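Local coordinates for protein esterase (Capnocytophaga ochracea, PDB 4W9R) that is of unknown function but belongs to the putative esterase family of the alpha/beta-hydrolase clan, so it may hydrolyse esters, at residues K188-Q191 with F192-M196; S216-A219 with A220-Q223; P276-N279 with D280-T284. All coordinates share one frame; numbering follows the deposited sequence.

Contact 1: residues K188-Q191 with F192-M196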
loop_
_atom_site.group_PDB
_atom_site.type_symbol
_atom_site.label_atom_id
_atom_site.label_comp_id
_atom_site.label_asym_id
_atom_site.label_seq_id
_atom_site.Cartn_x
_atom_site.Cartn_y
_atom_site.Cartn_z
ATOM N N LYS B 188 -21.268 -11.324 6.571
ATOM C CA LYS B 188 -21.236 -11.223 8.024
ATOM C C LYS B 188 -20.639 -9.889 8.461
ATOM O O LYS B 188 -21.060 -9.309 9.460
ATOM C CB LYS B 188 -20.446 -12.387 8.631
ATOM C CG LYS B 188 -21.126 -13.739 8.469
ATOM C CD LYS B 188 -20.478 -14.810 9.334
ATOM C CE LYS B 188 -19.023 -15.033 8.955
ATOM N NZ LYS B 188 -18.391 -16.088 9.795
ATOM N N ALA B 189 -19.666 -9.403 7.697
ATOM C CA ALA B 189 -19.027 -8.125 7.986
ATOM C C ALA B 189 -20.018 -6.972 7.858
ATOM O O ALA B 189 -20.063 -6.083 8.710
ATOM C CB ALA B 189 -17.838 -7.907 7.062
ATOM N N ILE B 190 -20.810 -6.993 6.790
ATOM C CA ILE B 190 -21.798 -5.947 6.550
ATOM C C ILE B 190 -22.900 -5.970 7.606
ATOM O O ILE B 190 -23.289 -4.924 8.127
ATOM C CB ILE B 190 -22.422 -6.077 5.146
ATOM C CG1 ILE B 190 -21.463 -5.521 4.093
ATOM C CG2 ILE B 190 -23.751 -5.342 5.070
ATOM C CD1 ILE B 190 -22.094 -5.349 2.736
ATOM N N GLN B 191 -23.391 -7.165 7.923
ATOM C CA GLN B 191 -24.412 -7.327 8.954
ATOM C C GLN B 191 -23.924 -6.784 10.293
ATOM O O GLN B 191 -24.667 -6.110 11.009
ATOM C CB GLN B 191 -24.807 -8.797 9.100
ATOM C CG GLN B 191 -25.472 -9.396 7.874
ATOM C CD GLN B 191 -25.738 -10.881 8.030
ATOM O OE1 GLN B 191 -26.038 -11.358 9.125
ATOM N NE2 GLN B 191 -25.621 -11.622 6.933
ATOM N N PHE B 192 -22.670 -7.082 10.621
ATOM C CA PHE B 192 -22.064 -6.608 11.860
ATOM C C PHE B 192 -21.938 -5.089 11.860
ATOM O O PHE B 192 -22.260 -4.432 12.851
ATOM C CB PHE B 192 -20.691 -7.252 12.067
ATOM C CG PHE B 192 -19.880 -6.621 13.165
ATOM C CD1 PHE B 192 -20.136 -6.922 14.494
ATOM C CD2 PHE B 192 -18.858 -5.732 12.869
ATOM C CE1 PHE B 192 -19.391 -6.343 15.506
ATOM C CE2 PHE B 192 -18.110 -5.149 13.878
ATOM C CZ PHE B 192 -18.376 -5.457 15.198
ATOM N N GLU B 193 -21.473 -4.539 10.742
ATOM C CA GLU B 193 -21.254 -3.102 10.626
ATOM C C GLU B 193 -22.567 -2.330 10.736
ATOM O O GLU B 193 -22.626 -1.283 11.381
ATOM C CB GLU B 193 -20.553 -2.774 9.304
ATOM C CG GLU B 193 -19.954 -1.374 9.235
ATOM C CD GLU B 193 -20.961 -0.314 8.827
ATOM O OE1 GLU B 193 -20.738 0.874 9.144
ATOM O OE2 GLU B 193 -21.971 -0.667 8.183
ATOM N N ARG B 194 -23.614 -2.856 10.107
ATOM C CA ARG B 194 -24.930 -2.227 10.151
ATOM C C ARG B 194 -25.452 -2.142 11.583
ATOM O O ARG B 194 -26.056 -1.144 11.976
ATOM C CB ARG B 194 -25.922 -2.994 9.271
ATOM C CG ARG B 194 -27.344 -2.457 9.325
ATOM C CD ARG B 194 -28.276 -3.205 8.378
ATOM N NE ARG B 194 -27.999 -2.905 6.975
ATOM C CZ ARG B 194 -27.355 -3.720 6.146
ATOM N NH1 ARG B 194 -26.921 -4.898 6.574
ATOM N NH2 ARG B 194 -27.150 -3.360 4.886
ATOM N N ALA B 195 -25.205 -3.190 12.362
ATOM C CA ALA B 195 -25.647 -3.235 13.752
ATOM C C ALA B 195 -24.810 -2.311 14.629
ATOM O O ALA B 195 -25.276 -1.828 15.662
ATOM C CB ALA B 195 -25.589 -4.663 14.280
HETATM N N MSE B 196 -23.574 -2.070 14.209
HETATM C CA MSE B 196 -22.646 -1.248 14.977
HETATM C C MSE B 196 -22.933 0.245 14.815
HETATM O O MSE B 196 -22.696 1.034 15.731
HETATM C CB MSE B 196 -21.206 -1.565 14.563
HETATM C CG MSE B 196 -20.146 -0.763 15.303
HETATM SE SE MSE B 196 -18.328 -1.420 15.030
HETATM C CE MSE B 196 -18.305 -1.502 13.082
HETATM O O HOH W 1 -22.988 -2.472 6.489
#

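Contact 2: residues S216-A219 with A220-Q223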
loop_
_atom_site.group_PDB
_atom_site.type_symbol
_atom_site.label_atom_id
_atom_site.label_comp_id
_atom_site.label_asym_id
_atom_site.label_seq_id
_atom_site.Cartn_x
_atom_site.Cartn_y
_atom_site.Cartn_z
ATOM N N SER B 216 -10.574 -7.630 -4.719
ATOM C CA SER B 216 -10.042 -8.788 -4.014
ATOM C C SER B 216 -9.689 -8.403 -2.583
ATOM O O SER B 216 -9.353 -7.250 -2.306
ATOM C CB SER B 216 -8.816 -9.353 -4.732
ATOM O OG SER B 216 -9.182 -9.993 -5.942
ATOM N N VAL B 217 -9.766 -9.376 -1.682
ATOM C CA VAL B 217 -9.562 -9.139 -0.258
ATOM C C VAL B 217 -8.186 -8.561 0.064
ATOM O O VAL B 217 -8.079 -7.517 0.707
ATOM C CB VAL B 217 -9.751 -10.435 0.545
ATOM C CG1 VAL B 217 -9.330 -10.232 1.987
ATOM C CG2 VAL B 217 -11.193 -10.895 0.463
ATOM N N ASN B 218 -7.140 -9.245 -0.386
ATOM C CA ASN B 218 -5.774 -8.852 -0.063
ATOM C C ASN B 218 -5.402 -7.481 -0.618
ATOM O O ASN B 218 -4.656 -6.733 0.012
ATOM C CB ASN B 218 -4.794 -9.908 -0.571
ATOM C CG ASN B 218 -4.931 -11.225 0.166
ATOM O OD1 ASN B 218 -5.219 -11.252 1.363
ATOM N ND2 ASN B 218 -4.731 -12.328 -0.547
ATOM N N ALA B 219 -5.928 -7.151 -1.792
ATOM C CA ALA B 219 -5.687 -5.845 -2.391
ATOM C C ALA B 219 -6.428 -4.759 -1.619
ATOM O O ALA B 219 -5.961 -3.624 -1.519
ATOM C CB ALA B 219 -6.107 -5.841 -3.850
ATOM N N ALA B 220 -7.586 -5.115 -1.075
ATOM C CA ALA B 220 -8.391 -4.175 -0.305
ATOM C C ALA B 220 -7.738 -3.859 1.035
ATOM O O ALA B 220 -7.823 -2.732 1.523
ATOM C CB ALA B 220 -9.790 -4.724 -0.094
ATOM N N LYS B 221 -7.088 -4.856 1.627
ATOM C CA LYS B 221 -6.428 -4.670 2.913
ATOM C C LYS B 221 -5.267 -3.688 2.803
ATOM O O LYS B 221 -5.051 -2.874 3.700
ATOM C CB LYS B 221 -5.939 -6.009 3.469
ATOM C CG LYS B 221 -7.064 -6.930 3.911
ATOM C CD LYS B 221 -6.554 -8.069 4.777
ATOM C CE LYS B 221 -5.764 -9.079 3.968
ATOM N NZ LYS B 221 -5.342 -10.235 4.807
ATOM N N LEU B 222 -4.525 -3.763 1.701
ATOM C CA LEU B 222 -3.428 -2.831 1.460
ATOM C C LEU B 222 -3.952 -1.408 1.364
ATOM O O LEU B 222 -3.391 -0.487 1.958
ATOM C CB LEU B 222 -2.669 -3.190 0.183
ATOM C CG LEU B 222 -1.813 -4.454 0.195
ATOM C CD1 LEU B 222 -1.083 -4.604 -1.130
ATOM C CD2 LEU B 222 -0.829 -4.445 1.357
ATOM N N GLN B 223 -5.035 -1.237 0.613
ATOM C CA GLN B 223 -5.642 0.075 0.444
ATOM C C GLN B 223 -6.245 0.561 1.756
ATOM O O GLN B 223 -6.323 1.763 2.005
ATOM C CB GLN B 223 -6.706 0.035 -0.653
ATOM C CG GLN B 223 -6.161 -0.352 -2.020
ATOM C CD GLN B 223 -7.241 -0.415 -3.079
ATOM O OE1 GLN B 223 -7.909 0.580 -3.363
ATOM N NE2 GLN B 223 -7.423 -1.591 -3.668
#

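Contact 3: residues P276-N279 with D280-T284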
loop_
_atom_site.group_PDB
_atom_site.type_symbol
_atom_site.label_atom_id
_atom_site.label_comp_id
_atom_site.label_asym_id
_atom_site.label_seq_id
_atom_site.Cartn_x
_atom_site.Cartn_y
_atom_site.Cartn_z
ATOM N N PRO B 276 6.860 23.853 14.294
ATOM C CA PRO B 276 6.173 24.469 13.154
ATOM C C PRO B 276 7.070 24.560 11.926
ATOM O O PRO B 276 8.199 25.043 12.010
ATOM C CB PRO B 276 5.814 25.864 13.672
ATOM C CG PRO B 276 5.761 25.711 15.154
ATOM C CD PRO B 276 6.826 24.712 15.490
ATOM N N ILE B 277 6.557 24.088 10.795
ATOM C CA ILE B 277 7.304 24.107 9.547
ATOM C C ILE B 277 7.185 25.469 8.870
ATOM O O ILE B 277 6.162 26.145 8.992
ATOM C CB ILE B 277 6.827 23.003 8.592
ATOM C CG1 ILE B 277 5.322 23.118 8.350
ATOM C CG2 ILE B 277 7.164 21.634 9.164
ATOM C CD1 ILE B 277 4.775 22.066 7.409
ATOM N N LEU B 278 8.246 25.865 8.170
ATOM C CA LEU B 278 8.317 27.169 7.518
ATOM C C LEU B 278 7.115 27.442 6.615
ATOM O O LEU B 278 6.652 28.577 6.514
ATOM C CB LEU B 278 9.610 27.280 6.709
ATOM C CG LEU B 278 9.951 28.673 6.179
ATOM C CD1 LEU B 278 10.089 29.656 7.332
ATOM C CD2 LEU B 278 11.221 28.631 5.345
ATOM N N ASN B 279 6.616 26.394 5.968
ATOM C CA ASN B 279 5.438 26.504 5.115
ATOM C C ASN B 279 4.212 26.973 5.894
ATOM O O ASN B 279 3.485 27.864 5.449
ATOM C CB ASN B 279 5.150 25.159 4.443
ATOM C CG ASN B 279 3.865 25.170 3.637
ATOM O OD1 ASN B 279 3.851 25.577 2.475
ATOM N ND2 ASN B 279 2.776 24.711 4.248
ATOM N N ASP B 280 3.993 26.376 7.062
ATOM C CA ASP B 280 2.844 26.712 7.894
ATOM C C ASP B 280 2.978 28.102 8.510
ATOM O O ASP B 280 1.987 28.813 8.679
ATOM C CB ASP B 280 2.661 25.665 8.994
ATOM C CG ASP B 280 2.097 24.360 8.468
ATOM O OD1 ASP B 280 2.038 24.192 7.231
ATOM O OD2 ASP B 280 1.718 23.501 9.291
ATOM N N VAL B 281 4.205 28.483 8.847
ATOM C CA VAL B 281 4.455 29.799 9.423
ATOM C C VAL B 281 4.217 30.898 8.393
ATOM O O VAL B 281 3.536 31.885 8.671
ATOM C CB VAL B 281 5.889 29.914 9.972
ATOM C CG1 VAL B 281 6.165 31.334 10.442
ATOM C CG2 VAL B 281 6.102 28.922 11.103
HETATM N N MSE B 282 4.773 30.716 7.199
HETATM C CA MSE B 282 4.635 31.701 6.132
HETATM C C MSE B 282 3.192 31.829 5.656
HETATM O O MSE B 282 2.755 32.912 5.269
HETATM C CB MSE B 282 5.546 31.346 4.957
HETATM C CG MSE B 282 7.021 31.542 5.257
HETATM SE SE MSE B 282 7.384 33.327 5.956
HETATM C CE MSE B 282 9.297 33.149 6.282
ATOM N N ALA B 283 2.457 30.723 5.687
ATOM C CA ALA B 283 1.047 30.740 5.323
ATOM C C ALA B 283 0.268 31.601 6.308
ATOM O O ALA B 283 -0.631 32.348 5.924
ATOM C CB ALA B 283 0.484 29.330 5.286
ATOM N N THR B 284 0.630 31.495 7.581
ATOM C CA THR B 284 -0.004 32.281 8.628
ATOM C C THR B 284 0.348 33.755 8.467
ATOM O O THR B 284 -0.509 34.629 8.595
ATOM C CB THR B 284 0.419 31.798 10.028
ATOM O OG1 THR B 284 0.191 30.387 10.139
ATOM C CG2 THR B 284 -0.369 32.526 11.108
#

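Contact 1: residues K188-Q191 with F192-M196
Ile190 and Arg194 sit one turn apart on helix 183-196, and their side chains cross at a slant rather than running side by side. The touching branch of the isoleucine is its gamma methyl: CG2 lies 3.5 Å from NH1 of Arg194 and a little farther from NH2, meeting the guanidinium obliquely. Arg194 gets there by leaving the backbone with CG anti to its own N (chi1 176°), running straight to CD and then bending at chi3 (-71°), which folds the head back over the preceding turn. The arginine is poorly ordered, so the exact position of its head, and with it this approach, is uncertain.

Beneath the pair the backbone is regular: Arg194 N gives its hydrogen to Ile190 O at 2.9 Å, and Glu193 N does the same to Ala189 O at 2.9 Å. Ile190 O has a second donor, a water 3.0 Å away that also donates to Glu193 OE2 at 2.7 Å. The bend of the Glu193 chain at chi2 (-84°) brings the carboxylate to this bridge; OE2 is also in a salt bridge with Arg197, and OE1 is hydrogen-bonded to Tyr207.

Phe192 leaves the helix by another side. Its CB sits 3.3 Å from Lys188 O, while the ring travels away to an edge-to-face meeting with Phe127. Ala189 rests on Met175 and Thr177 of strand 171-180. A more exposed side carrying Ile190 and Arg194, and a buried face against the sheet, make this the amphipathic crossover helix of a beta-alpha-beta unit, strand 171-180 to strand 205-213, in an alpha/beta-hydrolase fold.

Contact 2: residues S216-A219 with A220-Q223
Asn218 and Lys221 run alongside each other in the same direction in the first turns of helix 217-232, which comes after strand 205-213, the outermost of the alpha/beta-hydrolase sheet within this chain. The amide oxygen OD1 of Asn218 lies 3.4 Å from CE of Lys221 and slightly farther from NZ, so it runs beside the last part of the lysine chain. CG1 of Val217 meets that same CE more loosely, at 4.2 Å. Lys221 bends at chi3 (-71°), which carries its far end back along the helix beside Asn218. The main chain opens with Ala220 N bonded to Ser216 O and Lys221 N to Val217 O, both at 3.0 Å; the next two bonds, from Leu222 N to Asn218 O and from Gln223 N to Ala219 O, are longer and weak.

Farther out, the polar ends are fixed by other partners. Lys221 NZ has its main partner in Glu123, a salt bridge, and Asn218 ND2 is hydrogen-bonded to Glu62 of the second subunit, whose Tyr56 hydroxyl bonds to Asn218 O. Gln223 OE1 takes a hydrogen bond from Gln227 of the second subunit, so this helix start belongs to the dimer interface.

At the other end of that amide, Gln223 NE2 reaches back to Ala219 O at 3.3 Å, coming from above the carbonyl plane (67° out of it).

Contact 3: residues P276-N279 with D280-T284
The N-terminal turn of helix 278-290, in the all-helical part of the chain that follows the hydrolase sheet, is where Ile277 and Asp280 meet, with Ile277 at the N-cap position. CG1 of Ile277 lies 3.5 Å from CG of Asp280, and CD1 continues past OD1, so the two side chains cross at a slant and the methylene and methyl cover the carboxylate. Ile277 achieves this with CG1 lodged between its own backbone N and carbonyl carbon (chi1 55°).

On the same carboxylate, Asn279 ND2 donates to Asp280 OD1 at 3.1 Å. OD1 lies close to the amide plane of Asn279, yet amide and carboxylate are turned 57° from one another. Around this pair, Tyr263 holds OD2 of Asp280, while the backbone N and O of Ile239 bond to OD1 and to Asn279 ND2 respectively. With an alanine here instead of Asp280, Tyr263 and Ile239 N would probably lose their acceptor, and the Asn279 amide would be freer to turn.

Asp280 also works through its backbone: its O accepts from Thr284 N and from Thr284 OG1, the latter at 2.8 Å, so that the threonine hydroxyl folds back on its own helix.

The apolar flank begins with Pro276, whose CB meets CG2 of Val281 at 4.0 Å; Val281 in turn packs on Met314 and Phe318 of helix 314-325. Leu278 and selenomethionine Met282 cross on another side, CD1 of the leucine 3.7 Å from CE of Met282. Bonds from Val281 N to Ile277 O and from Met282 N to Leu278 O start the regular ladder. These contacts make a helix N-terminus tied to its neighbours in the all-helical region, helix 255-270 on the polar side and helices 294-306 and 314-325 on the apolar one.

All three contacts are local, along or at the start of a helix, but they serve different parts of the molecule. Contacts 1 and 2 belong to the hydrolase sheet domain, their centres about 19 Å apart, and both helices touch strand 205-213. Contact 3 lies in the helical region, its centre about 43 Å from that of contact 1 and on the opposite side of the chain's centre. Contact 2 is the most buried, lying between its own sheet and the second subunit; Asn218 and Gln223 are paired across the dimer, Lys221 within the chain. Contact 1 is partly buried, with a water bridge and a poorly ordered arginine; contact 3, also partly buried, combines a carboxylate with several hydrogen-bond partners and apolar packing between helices.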